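Local coordinates for protein alpha,alpha-trehalose-phosphate synthase (UDP-forming) (Burkholderia multivorans, PDB 5UOF) that belongs to glycosyltransferase family 20 and has the GT-B architecture, in which two Rossmann-like domains face each other across a cleft, at residues Y414-S417 against Q418-D421; R283-A286 against F287-M290; G35-D38 against A39-T43; R446-D449 against L450-R454. One frame throughout, in Å; residues are numbered along the deposited sequence.

Contact 1 (Y414-S417 against Q418-D421); sequences YDLS and QMAD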
loop_
_atom_site.group_PDB
_atom_site.type_symbol
_atom_site.label_atom_id
_atom_site.label_comp_id
_atom_site.label_asym_id
_atom_site.label_seq_id
_atom_site.Cartn_x
_atom_site.Cartn_y
_atom_site.Cartn_z
ATOM N N TYR A 414 -8.404 6.790 9.023
ATOM C CA TYR A 414 -7.309 7.749 8.995
ATOM C C TYR A 414 -7.784 9.183 9.165
ATOM O O TYR A 414 -6.960 10.097 9.195
ATOM C CB TYR A 414 -6.535 7.619 7.691
ATOM C CG TYR A 414 -5.876 6.266 7.587
ATOM C CD1 TYR A 414 -4.633 6.038 8.168
ATOM C CD2 TYR A 414 -6.510 5.211 6.946
ATOM C CE1 TYR A 414 -4.022 4.805 8.089
ATOM C CE2 TYR A 414 -5.898 3.954 6.859
ATOM C CZ TYR A 414 -4.663 3.765 7.437
ATOM O OH TYR A 414 -4.037 2.547 7.361
ATOM N N ASP A 415 -9.085 9.393 9.284
ATOM C CA ASP A 415 -9.668 10.711 9.484
ATOM C C ASP A 415 -10.318 10.684 10.866
ATOM O O ASP A 415 -11.497 10.355 10.996
ATOM C CB ASP A 415 -10.654 11.000 8.367
ATOM C CG ASP A 415 -11.209 12.406 8.410
ATOM O OD1 ASP A 415 -11.032 13.113 9.431
ATOM O OD2 ASP A 415 -11.830 12.807 7.403
ATOM N N LEU A 416 -9.544 11.020 11.902
ATOM C CA LEU A 416 -10.055 10.914 13.268
ATOM C C LEU A 416 -11.271 11.800 13.479
ATOM O O LEU A 416 -12.202 11.424 14.201
ATOM C CB LEU A 416 -8.970 11.272 14.285
ATOM C CG LEU A 416 -7.690 10.437 14.233
ATOM C CD1 LEU A 416 -6.715 10.907 15.303
ATOM C CD2 LEU A 416 -8.028 8.975 14.409
ATOM N N SER A 417 -11.278 12.986 12.869
ATOM C CA SER A 417 -12.426 13.868 13.041
ATOM C C SER A 417 -13.675 13.285 12.395
ATOM O O SER A 417 -14.773 13.414 12.946
ATOM C CB SER A 417 -12.122 15.248 12.482
ATOM O OG SER A 417 -11.171 15.890 13.309
ATOM N N GLN A 418 -13.543 12.640 11.231
ATOM C CA GLN A 418 -14.721 11.989 10.662
ATOM C C GLN A 418 -15.221 10.888 11.586
ATOM O O GLN A 418 -16.431 10.736 11.784
ATOM C CB GLN A 418 -14.438 11.421 9.268
ATOM C CG GLN A 418 -15.676 10.704 8.695
ATOM C CD GLN A 418 -15.405 9.897 7.436
ATOM O OE1 GLN A 418 -14.309 9.394 7.231
ATOM N NE2 GLN A 418 -16.420 9.773 6.585
ATOM N N MET A 419 -14.302 10.108 12.165
ATOM C CA MET A 419 -14.725 9.058 13.091
ATOM C C MET A 419 -15.409 9.641 14.314
ATOM O O MET A 419 -16.446 9.124 14.755
ATOM C CB MET A 419 -13.534 8.199 13.505
ATOM C CG MET A 419 -13.010 7.363 12.353
ATOM S SD MET A 419 -12.636 5.662 12.885
ATOM C CE MET A 419 -11.191 5.939 13.900
ATOM N N ALA A 420 -14.849 10.711 14.877
ATOM C CA ALA A 420 -15.493 11.361 16.018
ATOM C C ALA A 420 -16.889 11.858 15.661
ATOM O O ALA A 420 -17.836 11.683 16.443
ATOM C CB ALA A 420 -14.630 12.513 16.529
ATOM N N ASP A 421 -17.034 12.495 14.494
ATOM C CA ASP A 421 -18.346 12.981 14.073
ATOM C C ASP A 421 -19.324 11.822 13.901
ATOM O O ASP A 421 -20.514 11.955 14.210
ATOM C CB ASP A 421 -18.238 13.762 12.760
ATOM C CG ASP A 421 -17.486 15.083 12.903
ATOM O OD1 ASP A 421 -17.289 15.580 14.038
ATOM O OD2 ASP A 421 -17.100 15.633 11.852
HETATM O O HOH W 1 -12.842 11.168 5.609
#

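Contact 2 (R283-A286 against F287-M290); sequences RFQA and FERM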
loop_
_atom_site.group_PDB
_atom_site.type_symbol
_atom_site.label_atom_id
_atom_site.label_comp_id
_atom_site.label_asym_id
_atom_site.label_seq_id
_atom_site.Cartn_x
_atom_site.Cartn_y
_atom_site.Cartn_z
ATOM N N ARG A 283 -8.844 4.355 17.042
ATOM C CA ARG A 283 -10.146 4.076 17.642
ATOM C C ARG A 283 -10.338 4.877 18.929
ATOM O O ARG A 283 -11.350 5.575 19.111
ATOM C CB ARG A 283 -10.236 2.563 17.905
ATOM C CG ARG A 283 -11.634 1.997 18.123
ATOM C CD ARG A 283 -12.293 1.618 16.807
ATOM N NE ARG A 283 -11.479 0.672 16.037
ATOM C CZ ARG A 283 -11.565 -0.651 16.123
ATOM N NH1 ARG A 283 -12.422 -1.217 16.963
ATOM N NH2 ARG A 283 -10.767 -1.416 15.377
ATOM N N PHE A 284 -9.366 4.785 19.835
ATOM C CA PHE A 284 -9.461 5.480 21.110
ATOM C C PHE A 284 -9.413 6.986 20.909
ATOM O O PHE A 284 -10.150 7.725 21.566
ATOM C CB PHE A 284 -8.325 5.073 22.046
ATOM C CG PHE A 284 -8.444 3.678 22.620
ATOM C CD1 PHE A 284 -9.394 2.782 22.157
ATOM C CD2 PHE A 284 -7.600 3.294 23.647
ATOM C CE1 PHE A 284 -9.477 1.498 22.706
ATOM C CE2 PHE A 284 -7.677 2.012 24.198
ATOM C CZ PHE A 284 -8.625 1.126 23.725
ATOM N N GLN A 285 -8.522 7.457 20.033
ATOM C CA GLN A 285 -8.330 8.898 19.902
ATOM C C GLN A 285 -9.550 9.572 19.290
ATOM O O GLN A 285 -9.825 10.740 19.584
ATOM C CB GLN A 285 -7.080 9.197 19.066
ATOM C CG GLN A 285 -5.786 8.840 19.798
ATOM C CD GLN A 285 -4.542 9.249 19.031
ATOM O OE1 GLN A 285 -4.623 9.673 17.881
ATOM N NE2 GLN A 285 -3.379 9.119 19.670
ATOM N N ALA A 286 -10.266 8.876 18.411
ATOM C CA ALA A 286 -11.480 9.472 17.866
ATOM C C ALA A 286 -12.569 9.575 18.924
ATOM O O ALA A 286 -13.354 10.525 18.906
ATOM C CB ALA A 286 -11.969 8.670 16.665
ATOM N N PHE A 287 -12.639 8.608 19.845
ATOM C CA PHE A 287 -13.576 8.723 20.959
ATOM C C PHE A 287 -13.202 9.902 21.848
ATOM O O PHE A 287 -14.071 10.664 22.292
ATOM C CB PHE A 287 -13.585 7.414 21.754
ATOM C CG PHE A 287 -14.594 7.377 22.869
ATOM C CD1 PHE A 287 -15.950 7.355 22.594
ATOM C CD2 PHE A 287 -14.180 7.348 24.196
ATOM C CE1 PHE A 287 -16.885 7.318 23.635
ATOM C CE2 PHE A 287 -15.107 7.297 25.230
ATOM C CZ PHE A 287 -16.454 7.294 24.951
ATOM N N GLU A 288 -11.905 10.065 22.111
ATOM C CA GLU A 288 -11.423 11.223 22.855
ATOM C C GLU A 288 -11.832 12.519 22.168
ATOM O O GLU A 288 -12.332 13.444 22.812
ATOM C CB GLU A 288 -9.902 11.150 22.977
ATOM C CG GLU A 288 -9.274 12.370 23.629
ATOM C CD GLU A 288 -7.764 12.418 23.450
ATOM O OE1 GLU A 288 -7.216 11.606 22.662
ATOM O OE2 GLU A 288 -7.129 13.273 24.104
ATOM N N ARG A 289 -11.627 12.589 20.850
ATOM C CA ARG A 289 -11.959 13.788 20.090
ATOM C C ARG A 289 -13.450 14.073 20.157
ATOM O O ARG A 289 -13.860 15.226 20.284
ATOM C CB ARG A 289 -11.502 13.622 18.639
ATOM C CG ARG A 289 -11.667 14.853 17.780
ATOM C CD ARG A 289 -10.825 14.753 16.498
ATOM N NE ARG A 289 -9.387 14.735 16.766
ATOM C CZ ARG A 289 -8.446 14.854 15.829
ATOM N NH1 ARG A 289 -8.785 14.993 14.554
ATOM N NH2 ARG A 289 -7.165 14.830 16.162
ATOM N N MET A 290 -14.283 13.033 20.098
ATOM C CA MET A 290 -15.716 13.266 20.221
ATOM C C MET A 290 -16.059 13.872 21.578
ATOM O O MET A 290 -16.854 14.811 21.663
ATOM C CB MET A 290 -16.481 11.963 19.998
ATOM C CG MET A 290 -17.960 12.192 19.758
ATOM S SD MET A 290 -18.925 10.851 20.454
ATOM C CE MET A 290 -18.712 11.155 22.209
HETATM O O HOH W 2 -7.636 12.625 20.263
#

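Contact 3 (G35-D38 against A39-T43); sequences GVMD and ALQET. With EDO (1,2-ethanediol), chain Q.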
loop_
_atom_site.group_PDB
_atom_site.type_symbol
_atom_site.label_atom_id
_atom_site.label_comp_id
_atom_site.label_asym_id
_atom_site.label_seq_id
_atom_site.Cartn_x
_atom_site.Cartn_y
_atom_site.Cartn_z
ATOM N N GLY A 35 -18.733 -22.984 9.652
ATOM C CA GLY A 35 -18.808 -22.744 8.221
ATOM C C GLY A 35 -18.783 -24.002 7.371
ATOM O O GLY A 35 -19.442 -24.058 6.331
ATOM N N VAL A 36 -18.047 -25.028 7.789
ATOM C CA VAL A 36 -17.830 -26.187 6.924
ATOM C C VAL A 36 -18.460 -27.472 7.428
ATOM O O VAL A 36 -18.454 -28.466 6.684
ATOM C CB VAL A 36 -16.329 -26.432 6.675
ATOM C CG1 VAL A 36 -15.674 -25.199 6.034
ATOM C CG2 VAL A 36 -15.644 -26.840 7.970
ATOM N N MET A 37 -18.971 -27.517 8.657
ATOM C CA MET A 37 -19.312 -28.827 9.213
ATOM C C MET A 37 -20.475 -29.468 8.464
ATOM O O MET A 37 -20.462 -30.684 8.217
ATOM C CB MET A 37 -19.614 -28.716 10.704
ATOM C CG MET A 37 -19.772 -30.065 11.399
ATOM S SD MET A 37 -18.347 -31.159 11.180
ATOM C CE MET A 37 -17.050 -30.246 12.012
ATOM N N ASP A 38 -21.482 -28.673 8.080
ATOM C CA ASP A 38 -22.619 -29.227 7.348
ATOM C C ASP A 38 -22.173 -29.905 6.058
ATOM O O ASP A 38 -22.722 -30.946 5.673
ATOM C CB ASP A 38 -23.641 -28.135 7.043
ATOM C CG ASP A 38 -24.583 -27.868 8.204
ATOM O OD1 ASP A 38 -24.418 -28.504 9.269
ATOM O OD2 ASP A 38 -25.493 -27.025 8.050
ATOM N N ALA A 39 -21.185 -29.321 5.368
ATOM C CA ALA A 39 -20.682 -29.920 4.137
ATOM C C ALA A 39 -19.855 -31.167 4.423
ATOM O O ALA A 39 -19.932 -32.158 3.684
ATOM C CB ALA A 39 -19.859 -28.897 3.355
ATOM N N LEU A 40 -19.043 -31.143 5.482
ATOM C CA LEU A 40 -18.301 -32.352 5.847
ATOM C C LEU A 40 -19.248 -33.479 6.237
ATOM O O LEU A 40 -19.061 -34.633 5.825
ATOM C CB LEU A 40 -17.322 -32.063 6.982
ATOM C CG LEU A 40 -16.117 -31.185 6.622
ATOM C CD1 LEU A 40 -15.398 -30.753 7.884
ATOM C CD2 LEU A 40 -15.165 -31.930 5.686
ATOM N N GLN A 41 -20.275 -33.161 7.037
ATOM C CA GLN A 41 -21.233 -34.183 7.458
ATOM C C GLN A 41 -21.993 -34.746 6.265
ATOM O O GLN A 41 -22.203 -35.959 6.164
ATOM C CB GLN A 41 -22.213 -33.602 8.475
ATOM C CG GLN A 41 -21.647 -33.342 9.854
ATOM C CD GLN A 41 -22.612 -32.540 10.722
ATOM O OE1 GLN A 41 -22.423 -32.413 11.935
ATOM N NE2 GLN A 41 -23.652 -31.992 10.098
ATOM N N GLU A 42 -22.418 -33.871 5.354
ATOM C CA GLU A 42 -23.228 -34.292 4.217
ATOM C C GLU A 42 -22.449 -35.213 3.280
ATOM O O GLU A 42 -23.013 -36.175 2.739
ATOM C CB GLU A 42 -23.725 -33.053 3.480
ATOM C CG GLU A 42 -24.443 -33.297 2.179
ATOM C CD GLU A 42 -24.790 -31.992 1.486
ATOM O OE1 GLU A 42 -24.685 -30.931 2.139
ATOM O OE2 GLU A 42 -25.160 -32.018 0.293
ATOM N N THR A 43 -21.155 -34.937 3.078
ATOM C CA THR A 43 -20.324 -35.688 2.140
ATOM C C THR A 43 -19.508 -36.798 2.791
ATOM O O THR A 43 -18.766 -37.484 2.084
ATOM C CB THR A 43 -19.368 -34.744 1.396
ATOM O OG1 THR A 43 -18.408 -34.207 2.318
ATOM C CG2 THR A 43 -20.140 -33.604 0.745
HETATM C C1 EDO Q . -23.391 -28.622 0.196
HETATM O O1 EDO Q . -23.883 -27.425 -0.418
HETATM C C2 EDO Q . -22.780 -28.301 1.552
HETATM O O2 EDO Q . -23.769 -28.340 2.593
#

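Contact 4 (R446-D449 against L450-R454); sequences RAND and LSVWR. With EDO (1,2-ethanediol), chain G.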
loop_
_atom_site.group_PDB
_atom_site.type_symbol
_atom_site.label_atom_id
_atom_site.label_comp_id
_atom_site.label_asym_id
_atom_site.label_seq_id
_atom_site.Cartn_x
_atom_site.Cartn_y
_atom_site.Cartn_z
ATOM N N ARG A 446 -29.186 -11.457 5.874
ATOM C CA ARG A 446 -30.046 -12.615 5.666
ATOM C C ARG A 446 -29.933 -13.165 4.252
ATOM O O ARG A 446 -30.185 -14.358 4.038
ATOM C CB ARG A 446 -31.491 -12.251 5.975
ATOM C CG ARG A 446 -31.776 -12.116 7.463
ATOM C CD ARG A 446 -33.224 -11.697 7.689
ATOM N NE ARG A 446 -33.600 -11.799 9.091
ATOM C CZ ARG A 446 -34.528 -11.043 9.675
ATOM N NH1 ARG A 446 -35.171 -10.109 8.981
ATOM N NH2 ARG A 446 -34.803 -11.216 10.962
ATOM N N ALA A 447 -29.585 -12.323 3.284
ATOM C CA ALA A 447 -29.465 -12.755 1.898
ATOM C C ALA A 447 -28.096 -13.331 1.582
ATOM O O ALA A 447 -27.924 -13.934 0.521
ATOM C CB ALA A 447 -29.756 -11.598 0.943
ATOM N N ASN A 448 -27.126 -13.153 2.473
ATOM C CA ASN A 448 -25.804 -13.751 2.327
ATOM C C ASN A 448 -25.395 -14.337 3.677
ATOM O O ASN A 448 -24.388 -13.954 4.274
ATOM C CB ASN A 448 -24.776 -12.729 1.838
ATOM C CG ASN A 448 -23.404 -13.329 1.701
ATOM O OD1 ASN A 448 -23.281 -14.502 1.348
ATOM N ND2 ASN A 448 -22.362 -12.554 2.024
ATOM N N ASP A 449 -26.199 -15.270 4.185
ATOM C CA ASP A 449 -25.826 -15.888 5.446
ATOM C C ASP A 449 -24.724 -16.923 5.202
ATOM O O ASP A 449 -24.323 -17.184 4.066
ATOM C CB ASP A 449 -27.062 -16.457 6.172
ATOM C CG ASP A 449 -27.611 -17.759 5.572
ATOM O OD1 ASP A 449 -26.942 -18.460 4.801
ATOM O OD2 ASP A 449 -28.764 -18.101 5.912
ATOM N N LEU A 450 -24.195 -17.473 6.294
ATOM C CA LEU A 450 -22.998 -18.307 6.204
ATOM C C LEU A 450 -23.187 -19.492 5.258
ATOM O O LEU A 450 -22.206 -19.984 4.676
ATOM C CB LEU A 450 -22.606 -18.789 7.602
ATOM C CG LEU A 450 -21.351 -19.655 7.757
ATOM C CD1 LEU A 450 -20.140 -18.983 7.093
ATOM C CD2 LEU A 450 -21.065 -19.866 9.244
ATOM N N SER A 451 -24.429 -19.968 5.084
ATOM C CA SER A 451 -24.638 -21.091 4.180
ATOM C C SER A 451 -24.373 -20.717 2.727
ATOM O O SER A 451 -24.067 -21.601 1.918
ATOM C CB SER A 451 -26.061 -21.643 4.325
ATOM O OG SER A 451 -26.996 -20.823 3.651
ATOM N N VAL A 452 -24.468 -19.430 2.374
ATOM C CA VAL A 452 -24.195 -19.025 0.998
ATOM C C VAL A 452 -22.721 -19.244 0.663
ATOM O O VAL A 452 -22.390 -19.800 -0.386
ATOM C CB VAL A 452 -24.632 -17.567 0.766
ATOM C CG1 VAL A 452 -24.309 -17.127 -0.666
ATOM C CG2 VAL A 452 -26.137 -17.431 1.056
ATOM N N TRP A 453 -21.822 -18.827 1.557
ATOM C CA TRP A 453 -20.393 -19.092 1.375
ATOM C C TRP A 453 -20.134 -20.575 1.172
ATOM O O TRP A 453 -19.507 -20.992 0.190
ATOM C CB TRP A 453 -19.630 -18.575 2.596
ATOM C CG TRP A 453 -18.156 -18.847 2.645
ATOM C CD1 TRP A 453 -17.173 -18.203 1.942
ATOM C CD2 TRP A 453 -17.487 -19.780 3.506
ATOM N NE1 TRP A 453 -15.937 -18.706 2.288
ATOM C CE2 TRP A 453 -16.102 -19.654 3.264
ATOM C CE3 TRP A 453 -17.925 -20.705 4.461
ATOM C CZ2 TRP A 453 -15.157 -20.426 3.929
ATOM C CZ3 TRP A 453 -16.985 -21.464 5.125
ATOM C CH2 TRP A 453 -15.616 -21.327 4.852
ATOM N N ARG A 454 -20.625 -21.390 2.100
ATOM C CA ARG A 454 -20.386 -22.820 2.037
ATOM C C ARG A 454 -20.968 -23.422 0.762
ATOM O O ARG A 454 -20.278 -24.135 0.018
ATOM C CB ARG A 454 -20.989 -23.477 3.276
ATOM C CG ARG A 454 -21.122 -24.965 3.151
ATOM C CD ARG A 454 -21.595 -25.584 4.457
ATOM N NE ARG A 454 -22.988 -25.290 4.761
ATOM C CZ ARG A 454 -23.387 -24.484 5.740
ATOM N NH1 ARG A 454 -22.500 -23.874 6.519
ATOM N NH2 ARG A 454 -24.680 -24.288 5.937
HETATM C C1 EDO G . -29.563 -18.347 2.118
HETATM O O1 EDO G . -29.902 -18.697 3.469
HETATM C C2 EDO G . -29.536 -16.827 1.960
HETATM O O2 EDO G . -28.631 -16.239 2.910
HETATM O O HOH W 3 -21.782 -16.288 3.506
#

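Contact 1 (Y414-S417 against Q418-D421)
Asp-415 and Gln-418 meet through a capping bond: Gln-418 N donates to Asp-415 OD1 over 3.1 Å. The N-H arrives steeply from above the carboxylate, 74° out of its plane. With CG anti to the backbone N (chi1 -174°), the carboxylate folds back over the helix start, and its CG comes within 3.5 Å of Gln-418 CB. A water extends the pairing, donating to Asp-415 OD2 at 2.6 Å and to Gln-418 OE1 at 2.8 Å. Gln-418 OE1 also accepts from Asn-412 N, which ties the glutamine to the approach to the helix.

This is an N-cap, with Asp-415 preceding helix 416-428 of the C-terminal Rossmann-like domain. Helical pairing then sets in directly. Met-419 N bonds to Asp-415 O at 3.0 Å, followed by Ala-420 N to Leu-416 O and Asp-421 N to Ser-417 O. A carboxylate at this end probably interacts favourably with the helix dipole. Asp-415 OD2 also accepts from the N of a bound serine. Farther along, Asp-421 OD2 makes a salt bridge to Arg-109 of the second subunit.

Apolar contact within the turn is slight: Leu-416 CD2 approaches Met-419 CE at 4.4 Å. Ser-417 OG is hydrogen-bonded to Arg-289 NH1 of helix 280-293. Leu-416 packs on the same helix, and Met-419 touches both Ala-286 of that helix and Val-411 of strand 409-411.

Contact 2 (R283-A286 against F287-M290)
Gln-285 and Glu-288 share a water beside the helix backbone. The water donates to Gln-285 O at 3.0 Å and, more weakly, to Glu-288 OE1 at 2.6 Å. The same carbonyl takes the N-H of Arg-289 at 2.9 Å, a donor tilted 29° from the carbonyl plane, so two donors grip Gln-285 O. Glu-288 gets its carboxylate to the water by running out extended, CG anti to the backbone N (chi1 175°), which leaves OE1 only 4.0 Å from Gln-285 CA.

The rest of the first shell is the regular i to i+4 ladder of an alpha helix. Glu-288 N meets Phe-284 O in the carbonyl plane at 3.0 Å, and Met-290 N bonds to Ala-286 O at 2.9 Å. The first rung is looser, with Phe-287 N reaching Arg-283 O at 3.4 Å in a weak bond. Tyr-366 OH is a second partner of that carbonyl.

Farther out, the polar ends are positioned by other elements. Glu-288 OE2 forms salt bridges with both Arg-330 and Arg-334, two charges that probably keep the buried acid ionised. Gln-285 NE2 bonds to Glu-327, and Arg-283 is salt-bridged to Asp-272.

Helix 280-293 is the connection in a beta-alpha-beta unit between strands 266-271 and 301-306. Phe-284 and Phe-287 lie on Leu-303 of the second strand, Phe-284 and Glu-288 reach helix 314-335, and Ala-286 and Met-290 abut helix 416-428.

Contact 3 (G35-D38 against A39-T43)
Val-36 turns CG1 anti to its carbonyl carbon (chi1 -58°), which leaves CG2 between the backbone N and the carbonyl carbon, on the side of Leu-40, while Leu-40 swings CG beside its own N. The two side chains therefore lie side by side and point the same way, with Val-36 CG2 at 3.9 Å from Leu-40 CD1. They belong to helix 32-43, the crossover of a beta-alpha-beta unit between strands 12-16 and 46-48 in the N-terminal Rossmann-like domain. Both rest on Val-14 of the first strand, making this the inward face of the helix.

One step round, Met-37 and Gln-41 cross at about a right angle. The bent methionine offers CG to Gln-41 OE1 at 3.6 Å, and its SD lies 4.4 Å from Leu-40 CB. Strand 70-77 receives this face, where Met-37, Leu-40 and Gln-41 all touch Val-70. Beneath the side chains, Leu-40 N bonds to Val-36 O at 3.0 Å and Gln-41 N to Met-37 O at 2.8 Å.

The outward side is polar. Asp-38 OD1 and Gln-41 NE2 stay 3.7 Å apart, their carboxylate and amide planes 30° from each other. Glu-42 OE1 accepts from O2 of an ethanediol that also bonds to Asp-455 and whose C2 touches Ala-39 CB. Farther along, Ala-39 O takes two donors from one residue: Thr-43 N and, on the opposite face of the carbonyl plane, Thr-43 OG1 at 2.9 Å.

Contact 4 (R446-D449 against L450-R454)
Asp-449 and Ser-451 form the tight part of this helix-to-helix corner, an N-cap with an Asx turn. Ser-451 N donates to Asp-449 OD1 at 2.9 Å, bent to 130° at the hydrogen. Ser-451 OG may add a second bond at 2.6 Å on the syn lone pair of OD1, a doubtful one because this serine has two conformations. Asp-449 CG sits between its backbone N and carbonyl carbon (chi1 75°), which turns the carboxylate over the start of helix 450-472. Val-452 N closes the turn on Asp-449 O at 2.8 Å.

Asn-448 crosses Val-452 at about a right angle, its OD1 at 3.4 Å from Val-452 CB, while its ND2 is held by Glu-404 and Pro-234 O. Deeper in, Leu-450 and Trp-453 pack on helix 32-43, and Trp-453 meets Phe-162 edge-to-face.

The looser, solvent-facing side lies where helix 431-447 ends. Arg-446 and Ala-447 are exposed there, and a molecule of ethanediol, probably from the crystallisation liquor, bridges the break. Its O1 donates to Asp-449 OD2 and its O2 to Arg-446 O, while Asp-449 N donates to that same O2 at 2.9 Å, nearly straight at 173°.

Along the chain the order is contact 3, contact 2, contact 1, contact 4, and in space they form two pairs. Contacts 1 and 2, with centres about 8 Å apart, sit on neighbouring helices 416-428 and 280-293 beside the six-stranded parallel sheet, where Ala-420 CB packs on Ala-286 O at 3.4 Å. Contacts 3 and 4, about 14 Å apart between centres, join helix 32-43 of the N-terminal domain to helix 450-472: Arg-454 NH1 probably bonds to Gly-35 O. The pairs are far apart, contacts 1 and 3 by about 43 Å between centres. The end of the chain thus returns to the first domain, as in many GT-B proteins.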